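PDB 5NOA: family 88 glycosyl hydrolase from Bacteroides thetaiotaomicron, which probably acts as a polysaccharide lyase that removes rhamnose caps from complex arabinogalactan, although its family is generally assigned hydrolase activity. Local coordinates for residues N152-W157 / L185-Y191. Residues are numbered along the deposited sequence; the frame is centred on the assembly and turned at random.
Sequences NNDYWW and LHEYLAY
Asn153 O, Trp156 N and Tyr188 O all meet at one water, which donates to the two carbonyls and accepts from the indole residue's backbone N-H. The bond from Trp156 N to this water is 2.8 Å long, and no direct hydrogen bond joins the two segments. A second water bridges Asn152 O and Tyr188 OH, lying in the plane of the phenol ring at its edge; a third accepts a longer bond from Asn153 ND2 and donates to Glu187 O. Tyr155, Trp156 and Tyr188 form an aromatic cluster. Tyr188 turns its edge to the Trp156 six-membered ring, planes at 71°, while its CB sits over the same indole, 3.4 Å from Trp156 CE3. Tyr188 holds CG anti to its carbonyl carbon (chi1 -61°), which carries the ring toward Tyr155. There Tyr155 directs its edge at the Tyr188 face in an offset edge-to-face pair, CD2 of Tyr155 lying 3.7 Å from Tyr188 CE1. In the (alpha/alpha)6 barrel typical of this family, 152-157 belongs to the loop between helices 135-149 and 160-176 and lies against helix 180-196; Leu162, Val165 and Met166 also touch Trp156. Leu185 CD1 meets the indole in plane at its edge, 3.9 Å from Trp156 CH2. About a turn beyond Tyr188, the Tyr191 ring lies under Asp154, whose CA stands 3.7 Å from the ring centroid and 14° off the ring normal, a CH-pi contact; Asp154 OD1 hydrogen-bonds to Tyr103 OH. An alanine in place of Tyr191 would probably leave Asp154 CA and CB without their aromatic floor and open a gap beneath the loop. Trp156 O, in plane at the edge of the Tyr191 ring and 3.7 Å from Tyr191 CD2, is buried with no partner in the model.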
ATOM      1  N   ASN A 152      15.712  10.944  15.825  1.00 10.57           N
ATOM      2  CA  ASN A 152      15.577  11.289  14.424  1.00 10.68           C
ATOM      3  C   ASN A 152      14.090  11.348  14.045  1.00 10.39           C
ATOM      4  O   ASN A 152      13.294  10.522  14.484  1.00 11.39           O
ATOM      5  CB  ASN A 152      16.249  10.225  13.540  1.00 11.05           C
ATOM      6  CG  ASN A 152      17.632   9.834  13.974  1.00 14.74           C
ATOM      7  OD1 ASN A 152      17.879   9.510  15.134  1.00 15.13           O
ATOM      8  ND2 ASN A 152      18.509   9.728  13.003  1.00 21.86           N
ATOM      9  N   ASN A 153      13.735  12.276  13.169  1.00  9.03           N
ATOM     10  CA  ASN A 153      12.353  12.381  12.675  1.00  9.15           C
ATOM     11  C   ASN A 153      12.196  11.995  11.201  1.00  8.39           C
ATOM     12  O   ASN A 153      11.111  12.128  10.673  1.00  8.90           O
ATOM     13  CB  ASN A 153      11.778  13.797  12.901  1.00 10.76           C
ATOM     14  CG  ASN A 153      12.334  14.819  11.944  1.00 10.79           C
ATOM     15  OD1 ASN A 153      13.436  14.671  11.440  1.00 13.09           O
ATOM     16  ND2 ASN A 153      11.581  15.883  11.694  1.00 13.14           N
ATOM     17  N   ASP A 154      13.281  11.542  10.572  1.00  8.71           N
ATOM     18  CA  ASP A 154      13.362  11.507   9.105  1.00  8.67           C
ATOM     19  C   ASP A 154      13.393  10.065   8.547  1.00  7.62           C
ATOM     20  O   ASP A 154      13.933   9.823   7.461  1.00  8.25           O
ATOM     21  CB  ASP A 154      14.573  12.300   8.611  1.00 10.31           C
ATOM     22  CG  ASP A 154      15.886  11.774   9.120  1.00 12.06           C
ATOM     23  OD1 ASP A 154      15.924  10.933  10.023  1.00 13.02           O
ATOM     24  OD2 ASP A 154      16.902  12.297   8.632  1.00 17.49           O
ATOM     25  N   TYR A 155      12.792   9.147   9.279  1.00  7.18           N
ATOM     26  CA  TYR A 155      12.735   7.755   8.857  1.00  7.36           C
ATOM     27  C   TYR A 155      11.926   7.538   7.582  1.00  6.91           C
ATOM     28  O   TYR A 155      12.190   6.571   6.883  1.00  7.23           O
ATOM     29  CB  TYR A 155      12.194   6.853   9.983  1.00  7.87           C
ATOM     30  CG  TYR A 155      13.194   6.710  11.111  1.00  7.52           C
ATOM     31  CD1 TYR A 155      14.299   5.899  10.939  1.00  7.91           C
ATOM     32  CD2 TYR A 155      13.081   7.431  12.303  1.00  8.22           C
ATOM     33  CE1 TYR A 155      15.271   5.807  11.916  1.00  8.86           C
ATOM     34  CE2 TYR A 155      14.045   7.291  13.301  1.00  8.20           C
ATOM     35  CZ  TYR A 155      15.132   6.486  13.093  1.00  8.43           C
ATOM     36  OH  TYR A 155      16.131   6.339  14.028  1.00 10.00           O
ATOM     37  N   TRP A 156      10.905   8.361   7.341  1.00  6.95           N
ATOM     38  CA  TRP A 156       9.986   8.173   6.199  1.00  6.80           C
ATOM     39  C   TRP A 156      10.302   9.235   5.151  1.00  6.70           C
ATOM     40  O   TRP A 156       9.643  10.283   5.037  1.00  8.93           O
ATOM     41  CB  TRP A 156       8.529   8.193   6.627  1.00  7.36           C
ATOM     42  CG  TRP A 156       8.184   7.122   7.617  1.00  6.93           C
ATOM     43  CD1 TRP A 156       8.953   6.036   7.964  1.00  7.69           C
ATOM     44  CD2 TRP A 156       7.011   7.060   8.454  1.00  7.39           C
ATOM     45  NE1 TRP A 156       8.332   5.329   8.964  1.00  7.44           N
ATOM     46  CE2 TRP A 156       7.135   5.921   9.269  1.00  6.86           C
ATOM     47  CE3 TRP A 156       5.851   7.860   8.596  1.00  7.42           C
ATOM     48  CZ2 TRP A 156       6.162   5.579  10.214  1.00  7.44           C
ATOM     49  CZ3 TRP A 156       4.933   7.526   9.500  1.00  8.31           C
ATOM     50  CH2 TRP A 156       5.071   6.399  10.300  1.00  8.66           C
ATOM     51  N   TRP A 157      11.356   8.957   4.385  1.00  6.89           N
ATOM     52  CA  TRP A 157      11.946   9.887   3.435  1.00  6.90           C
ATOM     53  C   TRP A 157      11.564   9.623   1.975  1.00  7.12           C
ATOM     54  O   TRP A 157      12.044  10.308   1.077  1.00  8.47           O
ATOM     55  CB  TRP A 157      13.488   9.943   3.597  1.00  7.33           C
ATOM     56  CG  TRP A 157      14.111   8.589   3.547  1.00  7.25           C
ATOM     57  CD1 TRP A 157      14.421   7.785   4.616  1.00  8.25           C
ATOM     58  CD2 TRP A 157      14.500   7.848   2.377  1.00  7.23           C
ATOM     59  NE1 TRP A 157      14.918   6.599   4.178  1.00  8.53           N
ATOM     60  CE2 TRP A 157      15.018   6.620   2.817  1.00  8.04           C
ATOM     61  CE3 TRP A 157      14.499   8.120   1.000  1.00  7.96           C
ATOM     62  CZ2 TRP A 157      15.474   5.658   1.950  1.00  9.54           C
ATOM     63  CZ3 TRP A 157      14.975   7.180   0.164  1.00  9.16           C
ATOM     64  CH2 TRP A 157      15.439   5.955   0.623  1.00 10.11           C
ATOM     65  N   LEU A 185       3.854   8.034  14.951  1.00  8.17           N
ATOM     66  CA  LEU A 185       3.164   8.038  13.649  1.00  8.65           C
ATOM     67  C   LEU A 185       3.032   9.475  13.167  1.00  8.36           C
ATOM     68  O   LEU A 185       3.340   9.809  12.014  1.00  8.26           O
ATOM     69  CB  LEU A 185       1.782   7.393  13.829  1.00  9.04           C
ATOM     70  CG  LEU A 185       0.800   7.547  12.659  1.00  9.11           C
ATOM     71  CD1 LEU A 185       1.328   6.926  11.410  1.00  9.64           C
ATOM     72  CD2 LEU A 185      -0.524   6.967  13.074  1.00  9.78           C
ATOM     73  N   HIS A 186       2.562  10.362  14.066  1.00  8.24           N
ATOM     74  CA  HIS A 186       2.376  11.754  13.665  1.00  8.50           C
ATOM     75  C   HIS A 186       3.700  12.441  13.335  1.00  8.00           C
ATOM     76  O   HIS A 186       3.801  13.139  12.321  1.00  9.07           O
ATOM     77  CB  HIS A 186       1.661  12.502  14.754  1.00  9.77           C
ATOM     78  CG  HIS A 186       1.351  13.890  14.380  1.00 11.37           C
ATOM     79  ND1 HIS A 186       2.101  14.948  14.815  1.00 14.51           N
ATOM     80  CD2 HIS A 186       0.422  14.401  13.539  1.00 12.99           C
ATOM     81  CE1 HIS A 186       1.629  16.067  14.293  1.00 16.59           C
ATOM     82  NE2 HIS A 186       0.613  15.760  13.503  1.00 15.41           N
ATOM     83  N   GLU A 187       4.707  12.250  14.191  1.00  8.05           N
ATOM     84  CA  GLU A 187       5.977  12.923  13.980  1.00  8.15           C
ATOM     85  C   GLU A 187       6.616  12.485  12.654  1.00  7.30           C
ATOM     86  O   GLU A 187       7.082  13.317  11.859  1.00  8.28           O
ATOM     87  CB  GLU A 187       6.907  12.624  15.142  1.00  9.75           C
ATOM     88  CG  GLU A 187       8.237  13.319  14.989  1.00 12.96           C
ATOM     89  CD  GLU A 187       9.154  13.170  16.157  1.00 16.37           C
ATOM     90  OE1 GLU A 187       8.863  12.423  17.099  1.00 16.68           O
ATOM     91  OE2 GLU A 187      10.224  13.830  16.071  1.00 22.55           O
ATOM     92  N   TYR A 188       6.605  11.191  12.392  1.00  7.07           N
ATOM     93  CA  TYR A 188       7.235  10.686  11.175  1.00  7.03           C
ATOM     94  C   TYR A 188       6.453  11.083   9.921  1.00  6.36           C
ATOM     95  O   TYR A 188       7.057  11.384   8.885  1.00  7.10           O
ATOM     96  CB  TYR A 188       7.460   9.173  11.245  1.00  7.10           C
ATOM     97  CG  TYR A 188       8.372   8.683  12.363  1.00  7.49           C
ATOM     98  CD1 TYR A 188       9.321   9.489  12.968  1.00  7.62           C
ATOM     99  CD2 TYR A 188       8.228   7.382  12.824  1.00  7.85           C
ATOM    100  CE1 TYR A 188      10.152   8.969  13.974  1.00  8.48           C
ATOM    101  CE2 TYR A 188       8.995   6.886  13.833  1.00  7.91           C
ATOM    102  CZ  TYR A 188       9.976   7.687  14.404  1.00  7.79           C
ATOM    103  OH  TYR A 188      10.745   7.138  15.397  1.00  8.72           O
ATOM    104  N   LEU A 189       5.127  11.072   9.986  1.00  7.03           N
ATOM    105  CA  LEU A 189       4.332  11.489   8.836  1.00  7.87           C
ATOM    106  C   LEU A 189       4.465  12.986   8.617  1.00  7.18           C
ATOM    107  O   LEU A 189       4.549  13.440   7.479  1.00  8.34           O
ATOM    108  CB  LEU A 189       2.888  11.120   9.041  1.00  8.04           C
ATOM    109  CG  LEU A 189       1.917  11.614   7.962  1.00  9.32           C
ATOM    110  CD1 LEU A 189       2.279  11.088   6.607  1.00  9.83           C
ATOM    111  CD2 LEU A 189       0.504  11.217   8.298  1.00 10.25           C
ATOM    112  N   ALA A 190       4.524  13.768   9.697  1.00  8.11           N
ATOM    113  CA  ALA A 190       4.671  15.201   9.540  1.00  8.91           C
ATOM    114  C   ALA A 190       5.958  15.511   8.782  1.00  8.22           C
ATOM    115  O   ALA A 190       5.986  16.420   7.915  1.00  9.81           O
ATOM    116  CB  ALA A 190       4.627  15.899  10.902  1.00  9.48           C
ATOM    117  N   TYR A 191       7.038  14.781   9.068  1.00  7.89           N
ATOM    118  CA  TYR A 191       8.273  14.955   8.314  1.00  7.87           C
ATOM    119  C   TYR A 191       8.095  14.659   6.846  1.00  8.11           C
ATOM    120  O   TYR A 191       8.403  15.460   5.989  1.00  8.32           O
ATOM    121  CB  TYR A 191       9.366  14.032   8.848  1.00  7.97           C
ATOM    122  CG  TYR A 191      10.584  14.080   7.993  1.00  8.26           C
ATOM    123  CD1 TYR A 191      11.459  15.134   8.121  1.00  9.78           C
ATOM    124  CD2 TYR A 191      10.832  13.125   7.009  1.00  9.32           C
ATOM    125  CE1 TYR A 191      12.570  15.254   7.314  1.00 10.70           C
ATOM    126  CE2 TYR A 191      11.936  13.218   6.203  1.00  9.78           C
ATOM    127  CZ  TYR A 191      12.792  14.295   6.357  1.00 10.68           C
ATOM    128  OH  TYR A 191      13.880  14.397   5.546  1.00 13.72           O
TER
HETATM  129  O   HOH W   1      12.305   9.013  16.550  1.00 10.98           O
HETATM  130  O   HOH W   2       9.799  10.428   8.944  1.00  9.03           O
HETATM  131  O   HOH W   3       8.405  15.731  12.365  1.00 17.21           O